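Hypothetical protein SMU.776 (Streptococcus mutans, PDB 2B78) is a putative methyltransferase of unconfirmed function that probably uses S-adenosylmethionine as methyl donor and may act on RNA. Local coordinates at residues E169-E172 / Q173-I176; Y222-A225 / F226-A229; A244-S247 / R248-L252; V268-V272 / F273-K277. All blocks are in the same frame, centred on the assembly; numbering follows the deposited sequence.

Interaction 1 of 4, residues E169-E172 / Q173-I176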
loop_
_atom_site.group_PDB
_atom_site.type_symbol
_atom_site.label_atom_id
_atom_site.label_comp_id
_atom_site.label_asym_id
_atom_site.label_seq_id
_atom_site.Cartn_x
_atom_site.Cartn_y
_atom_site.Cartn_z
ATOM N N GLU A 169 5.154 -24.900 0.355
ATOM C CA GLU A 169 5.355 -23.925 1.416
ATOM C C GLU A 169 6.569 -23.110 0.987
ATOM O O GLU A 169 7.418 -23.600 0.240
ATOM C CB GLU A 169 5.654 -24.625 2.749
ATOM C CG GLU A 169 4.444 -25.201 3.463
ATOM C CD GLU A 169 3.762 -24.207 4.391
ATOM O OE1 GLU A 169 2.701 -24.562 4.950
ATOM O OE2 GLU A 169 4.278 -23.075 4.573
ATOM N N ALA A 170 6.646 -21.868 1.451
ATOM C CA ALA A 170 7.761 -20.994 1.119
ATOM C C ALA A 170 8.681 -20.898 2.326
ATOM O O ALA A 170 8.262 -21.162 3.450
ATOM C CB ALA A 170 7.241 -19.597 0.756
ATOM N N PRO A 171 9.957 -20.541 2.110
ATOM C CA PRO A 171 10.848 -20.430 3.266
ATOM C C PRO A 171 10.230 -19.347 4.140
ATOM O O PRO A 171 9.597 -18.429 3.614
ATOM C CB PRO A 171 12.166 -19.980 2.641
ATOM C CG PRO A 171 12.135 -20.633 1.292
ATOM C CD PRO A 171 10.704 -20.383 0.848
ATOM N N GLU A 172 10.396 -19.434 5.457
ATOM C CA GLU A 172 9.807 -18.427 6.333
ATOM C C GLU A 172 10.219 -17.033 5.888
ATOM O O GLU A 172 9.429 -16.090 5.986
ATOM C CB GLU A 172 10.199 -18.668 7.788
ATOM C CG GLU A 172 9.402 -19.799 8.453
ATOM C CD GLU A 172 7.898 -19.676 8.232
ATOM O OE1 GLU A 172 7.337 -18.581 8.471
ATOM O OE2 GLU A 172 7.273 -20.680 7.822
ATOM N N GLN A 173 11.443 -16.922 5.375
ATOM C CA GLN A 173 11.978 -15.660 4.865
ATOM C C GLN A 173 12.810 -15.933 3.619
ATOM O O GLN A 173 13.601 -16.877 3.592
ATOM C CB GLN A 173 12.850 -14.975 5.918
ATOM C CG GLN A 173 12.059 -14.316 7.025
ATOM C CD GLN A 173 12.945 -13.662 8.063
ATOM O OE1 GLN A 173 13.890 -12.949 7.728
ATOM N NE2 GLN A 173 12.634 -13.892 9.337
ATOM N N PHE A 174 12.626 -15.116 2.585
ATOM C CA PHE A 174 13.380 -15.285 1.350
ATOM C C PHE A 174 13.546 -13.938 0.659
ATOM O O PHE A 174 12.910 -12.958 1.044
ATOM C CB PHE A 174 12.678 -16.294 0.424
ATOM C CG PHE A 174 11.274 -15.896 0.021
ATOM C CD1 PHE A 174 11.051 -15.126 -1.122
ATOM C CD2 PHE A 174 10.183 -16.285 0.789
ATOM C CE1 PHE A 174 9.746 -14.745 -1.495
ATOM C CE2 PHE A 174 8.877 -15.917 0.432
ATOM C CZ PHE A 174 8.658 -15.147 -0.708
ATOM N N LEU A 175 14.399 -13.891 -0.360
ATOM C CA LEU A 175 14.656 -12.653 -1.081
ATOM C C LEU A 175 13.885 -12.547 -2.388
ATOM O O LEU A 175 13.563 -13.558 -3.023
ATOM C CB LEU A 175 16.145 -12.535 -1.403
ATOM C CG LEU A 175 17.178 -12.594 -0.276
ATOM C CD1 LEU A 175 18.585 -12.661 -0.887
ATOM C CD2 LEU A 175 17.029 -11.393 0.632
ATOM N N ILE A 176 13.561 -11.313 -2.763
ATOM C CA ILE A 176 12.911 -11.030 -4.035
ATOM C C ILE A 176 13.730 -9.880 -4.595
ATOM O O ILE A 176 14.606 -9.342 -3.896
ATOM C CB ILE A 176 11.403 -10.642 -3.887
ATOM C CG1 ILE A 176 11.221 -9.451 -2.944
ATOM C CG2 ILE A 176 10.600 -11.858 -3.387
ATOM C CD1 ILE A 176 11.376 -8.099 -3.622
#
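Q173 follows E172 at a corner in the chain, and its side chain starts out pressed against the preceding peptide: Q173 CG lies 3.3 Å from E172 O. With CG anti to its own carbonyl carbon (chi1 -76°) and the chain extended beyond it, Q173 leads away from residues 169-172. Its carbonyl group faces the proline before the corner, Q173 O being 3.5 Å from P171 CB. The backbone does not close a bonded turn here. P171 O and Q173 N are only 3.0 Å apart, but the N-H points too far off P171 O for a hydrogen bond. E172 has helix-like backbone angles between two extended neighbours, which accounts for the bend.

F174 carries the apolar part of the contact. Its CG sits between the backbone N and the carbonyl carbon (chi1 60°), a rotation that swings the ring back toward A170 and P171. The ring presents an edge to the P171 carbonyl, whose oxygen lies close to the ring plane, 3.6 Å from F174 CD2. On the same edge atom, P171 CD packs at 4.1 Å, the two side chains crossing at about a right angle. A170 CB approaches F174 CE2 obliquely at 4.0 Å. These are van der Waals contacts; no hydrogen bond links the two segments.

F174 and I176 then pair by backbone hydrogen bonds with V185 and Y183, so the corner feeds directly into the two-stranded antiparallel sheet of 174-178 and 181-185. F174 also rests on V185 and L187, while Y150 OH, on strand 148-153, hydrogen-bonds E169 OE2 and A170 N at the start of the loop.

Interaction 2 of 4, residues Y222-A225 / F226-A229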
loop_
_atom_site.group_PDB
_atom_site.type_symbol
_atom_site.label_atom_id
_atom_site.label_comp_id
_atom_site.label_asym_id
_atom_site.label_seq_id
_atom_site.Cartn_x
_atom_site.Cartn_y
_atom_site.Cartn_z
ATOM N N TYR A 222 10.285 0.672 9.557
ATOM C CA TYR A 222 9.689 -0.666 9.443
ATOM C C TYR A 222 10.787 -1.713 9.261
ATOM O O TYR A 222 11.197 -2.350 10.247
ATOM C CB TYR A 222 8.650 -0.717 8.305
ATOM C CG TYR A 222 8.021 -2.085 8.127
ATOM C CD1 TYR A 222 7.686 -2.872 9.229
ATOM C CD2 TYR A 222 7.832 -2.625 6.852
ATOM C CE1 TYR A 222 7.187 -4.175 9.062
ATOM C CE2 TYR A 222 7.340 -3.921 6.677
ATOM C CZ TYR A 222 7.025 -4.688 7.784
ATOM O OH TYR A 222 6.590 -5.979 7.610
ATOM N N THR A 223 11.269 -1.908 8.031
ATOM C CA THR A 223 12.367 -2.839 7.812
ATOM C C THR A 223 13.483 -2.103 7.074
ATOM O O THR A 223 14.398 -2.710 6.515
ATOM C CB THR A 223 11.945 -4.106 7.025
ATOM O OG1 THR A 223 11.529 -3.754 5.701
ATOM C CG2 THR A 223 10.816 -4.814 7.750
ATOM N N ALA A 224 13.394 -0.777 7.097
ATOM C CA ALA A 224 14.390 0.096 6.481
ATOM C C ALA A 224 14.585 -0.108 4.982
ATOM O O ALA A 224 15.695 0.070 4.473
ATOM C CB ALA A 224 15.722 -0.069 7.200
ATOM N N ALA A 225 13.523 -0.479 4.268
ATOM C CA ALA A 225 13.658 -0.672 2.826
ATOM C C ALA A 225 14.097 0.625 2.120
ATOM O O ALA A 225 14.816 0.569 1.118
ATOM C CB ALA A 225 12.346 -1.182 2.233
ATOM N N PHE A 226 13.668 1.789 2.616
ATOM C CA PHE A 226 14.077 3.067 1.998
ATOM C C PHE A 226 15.561 3.318 2.249
ATOM O O PHE A 226 16.260 3.901 1.415
ATOM C CB PHE A 226 13.305 4.261 2.579
ATOM C CG PHE A 226 11.901 4.413 2.072
ATOM C CD1 PHE A 226 11.623 4.433 0.709
ATOM C CD2 PHE A 226 10.852 4.593 2.975
ATOM C CE1 PHE A 226 10.318 4.634 0.253
ATOM C CE2 PHE A 226 9.550 4.796 2.533
ATOM C CZ PHE A 226 9.280 4.817 1.166
ATOM N N SER A 227 16.037 2.887 3.414
ATOM C CA SER A 227 17.429 3.079 3.778
ATOM C C SER A 227 18.363 2.255 2.900
ATOM O O SER A 227 19.402 2.753 2.445
ATOM C CB SER A 227 17.629 2.715 5.248
ATOM O OG SER A 227 16.826 3.549 6.060
ATOM N N VAL A 228 17.995 1.000 2.651
ATOM C CA VAL A 228 18.812 0.142 1.803
ATOM C C VAL A 228 18.823 0.692 0.371
ATOM O O VAL A 228 19.856 0.675 -0.298
ATOM C CB VAL A 228 18.295 -1.338 1.832
ATOM C CG1 VAL A 228 16.957 -1.456 1.125
ATOM C CG2 VAL A 228 19.322 -2.262 1.199
ATOM N N ALA A 229 17.682 1.204 -0.083
ATOM C CA ALA A 229 17.569 1.782 -1.427
ATOM C C ALA A 229 18.520 2.976 -1.542
ATOM O O ALA A 229 19.303 3.096 -2.498
ATOM C CB ALA A 229 16.120 2.237 -1.682
#
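A225, A224 and F226 form the start of a helix, and the evidence for where it begins lies mostly in their backbones. A224 occupies the N-cap position with positive backbone angles (phi 59°, psi 32°), a left-handed conformation that turns the chain from the loop into the helix. Its carbonyl is already engaged in the helical pattern: V228 N donates to A224 O at 3.1 Å, in a bond that is nearly straight at the hydrogen and close to the line of the carbonyl. One residue on, A229 N donates to A225 O at 3.2 Å, with the donor tilted 32° from the carbonyl plane.

The small side chain of A224 reaches forward alongside the first turn, its CB lying 3.9 Å from S227 CB. S227 OG is hydrogen-bonded to S240 OG and to N218 ND2, on the two neighbouring strands. A225 and F226 point their side chains off the turn. F226 CG, anti to its carbonyl carbon, sends the ring to V202, R203 and L206 of helix 200-210, whereas A225 packs on Y183. V228 CG1 is modelled 2.9 Å from A225 O, a separation so short that the exact rotation of this valine is doubtful.

Loop and helix follow strand 215-219, first in chain order of the seven-stranded sheet, between 237-242 and 286-291. This strand-loop-helix unit is characteristic of the Rossmann-like fold of class I methyltransferases, in which the loop after the first strand borders the cofactor site. Consistently, Y222 N hydrogen-bonds D242 OD1, and D242 is seen to bind S-adenosyl-L-homocysteine.

Interaction 3 of 4, residues A244-S247 / R248-L252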
loop_
_atom_site.group_PDB
_atom_site.type_symbol
_atom_site.label_atom_id
_atom_site.label_comp_id
_atom_site.label_asym_id
_atom_site.label_seq_id
_atom_site.Cartn_x
_atom_site.Cartn_y
_atom_site.Cartn_z
ATOM N N ALA A 244 9.671 -0.614 16.853
ATOM C CA ALA A 244 9.722 -2.064 17.094
ATOM C C ALA A 244 11.078 -2.777 17.068
ATOM O O ALA A 244 11.838 -2.678 16.103
ATOM C CB ALA A 244 8.763 -2.767 16.134
ATOM N N LYS A 245 11.350 -3.526 18.134
ATOM C CA LYS A 245 12.603 -4.278 18.261
ATOM C C LYS A 245 12.813 -5.186 17.046
ATOM O O LYS A 245 13.945 -5.430 16.626
ATOM C CB LYS A 245 12.575 -5.133 19.536
ATOM C CG LYS A 245 12.513 -4.342 20.831
ATOM C CD LYS A 245 12.405 -5.263 22.050
ATOM C CE LYS A 245 12.399 -4.452 23.346
ATOM N NZ LYS A 245 12.145 -5.289 24.559
ATOM N N ARG A 246 11.713 -5.685 16.489
ATOM C CA ARG A 246 11.761 -6.558 15.320
ATOM C C ARG A 246 12.465 -5.925 14.129
ATOM O O ARG A 246 13.037 -6.626 13.293
ATOM C CB ARG A 246 10.346 -6.928 14.882
ATOM C CG ARG A 246 9.566 -7.795 15.834
ATOM C CD ARG A 246 8.231 -8.149 15.187
ATOM N NE ARG A 246 8.433 -8.710 13.852
ATOM C CZ ARG A 246 7.468 -8.902 12.959
ATOM N NH1 ARG A 246 6.214 -8.577 13.252
ATOM N NH2 ARG A 246 7.755 -9.424 11.771
ATOM N N SER A 247 12.410 -4.600 14.041
ATOM C CA SER A 247 13.030 -3.885 12.927
ATOM C C SER A 247 14.513 -4.172 12.723
ATOM O O SER A 247 14.992 -4.127 11.587
ATOM C CB SER A 247 12.840 -2.377 13.091
ATOM O OG SER A 247 13.515 -1.896 14.243
ATOM N N ARG A 248 15.246 -4.465 13.798
ATOM C CA ARG A 248 16.682 -4.717 13.666
ATOM C C ARG A 248 17.042 -5.841 12.697
ATOM O O ARG A 248 17.642 -5.601 11.650
ATOM C CB ARG A 248 17.314 -5.026 15.026
ATOM C CG ARG A 248 17.205 -3.898 16.055
ATOM C CD ARG A 248 18.395 -3.922 17.018
ATOM N NE ARG A 248 18.327 -2.900 18.063
ATOM C CZ ARG A 248 17.559 -2.984 19.145
ATOM N NH1 ARG A 248 16.783 -4.046 19.327
ATOM N NH2 ARG A 248 17.582 -2.021 20.057
ATOM N N ALA A 249 16.696 -7.072 13.053
ATOM C CA ALA A 249 17.026 -8.209 12.203
ATOM C C ALA A 249 16.448 -8.096 10.791
ATOM O O ALA A 249 17.127 -8.416 9.807
ATOM C CB ALA A 249 16.551 -9.502 12.862
ATOM N N LEU A 250 15.203 -7.638 10.691
ATOM C CA LEU A 250 14.526 -7.506 9.396
ATOM C C LEU A 250 15.157 -6.447 8.515
ATOM O O LEU A 250 15.071 -6.518 7.292
ATOM C CB LEU A 250 13.047 -7.175 9.590
ATOM C CG LEU A 250 12.228 -8.203 10.373
ATOM C CD1 LEU A 250 10.774 -7.780 10.392
ATOM C CD2 LEU A 250 12.375 -9.571 9.723
ATOM N N SER A 251 15.774 -5.447 9.132
ATOM C CA SER A 251 16.424 -4.400 8.364
ATOM C C SER A 251 17.794 -4.894 7.907
ATOM O O SER A 251 18.202 -4.668 6.768
ATOM C CB SER A 251 16.564 -3.132 9.218
ATOM O OG SER A 251 15.289 -2.630 9.572
ATOM N N LEU A 252 18.497 -5.579 8.800
ATOM C CA LEU A 252 19.822 -6.112 8.501
ATOM C C LEU A 252 19.793 -7.072 7.308
ATOM O O LEU A 252 20.749 -7.142 6.509
ATOM C CB LEU A 252 20.376 -6.844 9.738
ATOM C CG LEU A 252 20.677 -6.000 10.980
ATOM C CD1 LEU A 252 21.012 -6.900 12.178
ATOM C CD2 LEU A 252 21.831 -5.056 10.675
HETATM O O HOH W 1 16.021 -6.515 18.272
#
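R246 brings its guanidinium up against the end of L250, one helical turn further on, with R246 NH2 3.7 Å from L250 CD1 and the two side chains crossing obliquely. A bend at chi3 (52°) brings the group there, and its charge is met by a salt bridge from NH2 to D189. L250 CG in turn packs 3.4 Å from R246 O. The backbone beneath is a type I turn from A244 to S247 that leads into helix 247-257. S247 locks it twice: its N and its OG both donate to A244 O, the hydroxyl at 2.6 Å. In the Rossmann-like methyltransferase fold this is the loop after the second strand of the sheet, and R246 is a residue seen to contact S-adenosyl-L-homocysteine. Deeper in, S247 O is gripped by both donors of S251, N at 2.9 Å and OG at a short 2.5 Å, which reach it from opposite faces of the carbonyl plane. K245 O is shared as well. R248 N donates to it at 3.3 Å from well above the carbonyl plane, while a water lying in the plane of the R248 guanidinium accepts from NH1 and donates to K245 O at 2.9 Å.

Interaction 4 of 4, residues V268-V272 / F273-K277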
loop_
_atom_site.group_PDB
_atom_site.type_symbol
_atom_site.label_atom_id
_atom_site.label_comp_id
_atom_site.label_asym_id
_atom_site.label_seq_id
_atom_site.Cartn_x
_atom_site.Cartn_y
_atom_site.Cartn_z
ATOM N N VAL A 268 18.094 2.251 14.651
ATOM C CA VAL A 268 17.677 2.686 15.976
ATOM C C VAL A 268 16.283 2.175 16.318
ATOM O O VAL A 268 15.410 2.109 15.458
ATOM C CB VAL A 268 17.659 4.232 16.045
ATOM C CG1 VAL A 268 17.138 4.696 17.396
ATOM C CG2 VAL A 268 19.055 4.782 15.782
ATOM N N VAL A 269 16.079 1.781 17.570
ATOM C CA VAL A 269 14.756 1.334 18.001
ATOM C C VAL A 269 14.318 2.342 19.039
ATOM O O VAL A 269 14.814 2.342 20.174
ATOM C CB VAL A 269 14.774 -0.068 18.648
ATOM C CG1 VAL A 269 13.353 -0.467 19.052
ATOM C CG2 VAL A 269 15.336 -1.087 17.663
ATOM N N MET A 270 13.393 3.214 18.652
ATOM C CA MET A 270 12.931 4.247 19.557
ATOM C C MET A 270 11.655 4.889 19.037
ATOM O O MET A 270 11.362 4.835 17.838
ATOM C CB MET A 270 14.018 5.317 19.682
ATOM C CG MET A 270 13.790 6.332 20.777
ATOM S SD MET A 270 15.010 7.665 20.719
ATOM C CE MET A 270 16.510 6.768 20.875
ATOM N N ASP A 271 10.887 5.482 19.944
ATOM C CA ASP A 271 9.668 6.184 19.563
ATOM C C ASP A 271 10.160 7.357 18.700
ATOM O O ASP A 271 11.178 7.983 19.013
ATOM C CB ASP A 271 8.964 6.702 20.817
ATOM C CG ASP A 271 7.769 7.553 20.498
ATOM O OD1 ASP A 271 6.676 6.994 20.222
ATOM O OD2 ASP A 271 7.930 8.784 20.512
ATOM N N VAL A 272 9.455 7.651 17.611
ATOM C CA VAL A 272 9.886 8.726 16.717
ATOM C C VAL A 272 9.934 10.099 17.381
ATOM O O VAL A 272 10.818 10.899 17.086
ATOM C CB VAL A 272 9.005 8.768 15.440
ATOM C CG1 VAL A 272 9.265 10.050 14.656
ATOM C CG2 VAL A 272 9.344 7.560 14.550
ATOM N N PHE A 273 8.997 10.386 18.276
ATOM C CA PHE A 273 9.043 11.681 18.947
ATOM C C PHE A 273 10.200 11.697 19.933
ATOM O O PHE A 273 10.832 12.736 20.142
ATOM C CB PHE A 273 7.722 11.982 19.652
ATOM C CG PHE A 273 6.628 12.381 18.709
ATOM C CD1 PHE A 273 6.692 13.598 18.025
ATOM C CD2 PHE A 273 5.560 11.527 18.460
ATOM C CE1 PHE A 273 5.698 13.955 17.102
ATOM C CE2 PHE A 273 4.561 11.878 17.538
ATOM C CZ PHE A 273 4.634 13.091 16.860
ATOM N N ASP A 274 10.493 10.548 20.538
ATOM C CA ASP A 274 11.617 10.489 21.466
ATOM C C ASP A 274 12.902 10.684 20.667
ATOM O O ASP A 274 13.887 11.238 21.179
ATOM C CB ASP A 274 11.671 9.149 22.215
ATOM C CG ASP A 274 10.626 9.047 23.320
ATOM O OD1 ASP A 274 10.160 10.094 23.823
ATOM O OD2 ASP A 274 10.273 7.913 23.699
ATOM N N TYR A 275 12.905 10.234 19.412
ATOM C CA TYR A 275 14.101 10.411 18.602
ATOM C C TYR A 275 14.274 11.875 18.203
ATOM O O TYR A 275 15.400 12.358 18.089
ATOM C CB TYR A 275 14.075 9.547 17.335
ATOM C CG TYR A 275 15.425 9.545 16.658
ATOM C CD1 TYR A 275 16.472 8.770 17.161
ATOM C CD2 TYR A 275 15.694 10.391 15.581
ATOM C CE1 TYR A 275 17.759 8.843 16.617
ATOM C CE2 TYR A 275 16.980 10.469 15.024
ATOM C CZ TYR A 275 18.007 9.694 15.552
ATOM O OH TYR A 275 19.279 9.770 15.027
ATOM N N PHE A 276 13.166 12.583 17.984
ATOM C CA PHE A 276 13.253 13.990 17.617
ATOM C C PHE A 276 13.951 14.730 18.745
ATOM O O PHE A 276 14.854 15.536 18.510
ATOM C CB PHE A 276 11.859 14.590 17.383
ATOM C CG PHE A 276 11.307 14.344 15.997
ATOM C CD1 PHE A 276 12.094 14.565 14.871
ATOM C CD2 PHE A 276 9.982 13.945 15.825
ATOM C CE1 PHE A 276 11.570 14.392 13.588
ATOM C CE2 PHE A 276 9.447 13.772 14.549
ATOM C CZ PHE A 276 10.243 13.995 13.427
ATOM N N LYS A 277 13.543 14.438 19.977
ATOM C CA LYS A 277 14.132 15.064 21.157
ATOM C C LYS A 277 15.610 14.698 21.345
ATOM O O LYS A 277 16.421 15.522 21.779
ATOM C CB LYS A 277 13.343 14.658 22.406
ATOM C CG LYS A 277 13.903 15.255 23.691
ATOM C CD LYS A 277 13.021 14.933 24.889
ATOM C CE LYS A 277 13.516 15.645 26.135
ATOM N NZ LYS A 277 12.650 15.370 27.312
HETATM O O HOH W 2 11.363 5.311 22.829
#
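D271 OD2 accepts from two backbone amides at the start of the helix: D274 N at 3.1 Å, through the anti lone pair of the carboxylate oxygen, and F273 N in a weaker bond at a poorer angle. D271 is thereby the N-cap of helix 272-281. Its CG stands anti to the backbone N (chi1 174°), which carries the carboxylate round to those amides. The backbone continues the helical pattern, with Y275 N donating to D271 O at 2.9 Å and F276 N to V272 O.

D274, at the third helical position, completes the cap through a water: in place of the direct bond of a capping box, it accepts from D271 N and donates to D274 OD2. The two acids stand close, OD2 to OD2 4.1 Å, and their mutual repulsion is probably eased by the amides and water.

The residues ahead of the helix contribute sulfur and methyl groups. M270 SD meets the edge of the Y275 ring, 5.3 Å from its centroid and 78° off the normal, a Met-aromatic contact. V268 CG1 touches Y275 CD1 at 4.1 Å, the side chains crossing at about a right angle, while the Y275 hydroxyl bonds Y286 OH. V272 and F276, one helical turn apart, run side by side, V272 CG1 lying 3.7 Å from F276 CE2; the F276 ring continues onto L313 of helix 306-319.

A capped helix directly after strand 265-269 is part of the Rossmann-like methyltransferase fold. D271 and V272 are seen to contact S-adenosyl-L-homocysteine, consistent with the usual place of the adenine in this family.

In the fold
Interactions 2, 3 and 4 each lie where a parallel strand of the seven-stranded sheet gives way to a helix, whereas interaction 1 is a surface corner leading into a two-stranded hairpin. Their chemistry follows from place. Interaction 2 is buried and relies on alanines and backbone bonds; interactions 3 and 4 are partly exposed and add hydroxyl, carboxylate and water bonds. Interaction 1 has only van der Waals contacts between its segments. Interaction 3 is the hub: S251 OG lies 3.2 Å from T223 O of interaction 2, R248 CZ packs against V269 CG2 of interaction 4, and L250 touches Q173 of interaction 1. Interactions 3 and 4 supply cofactor-site residues.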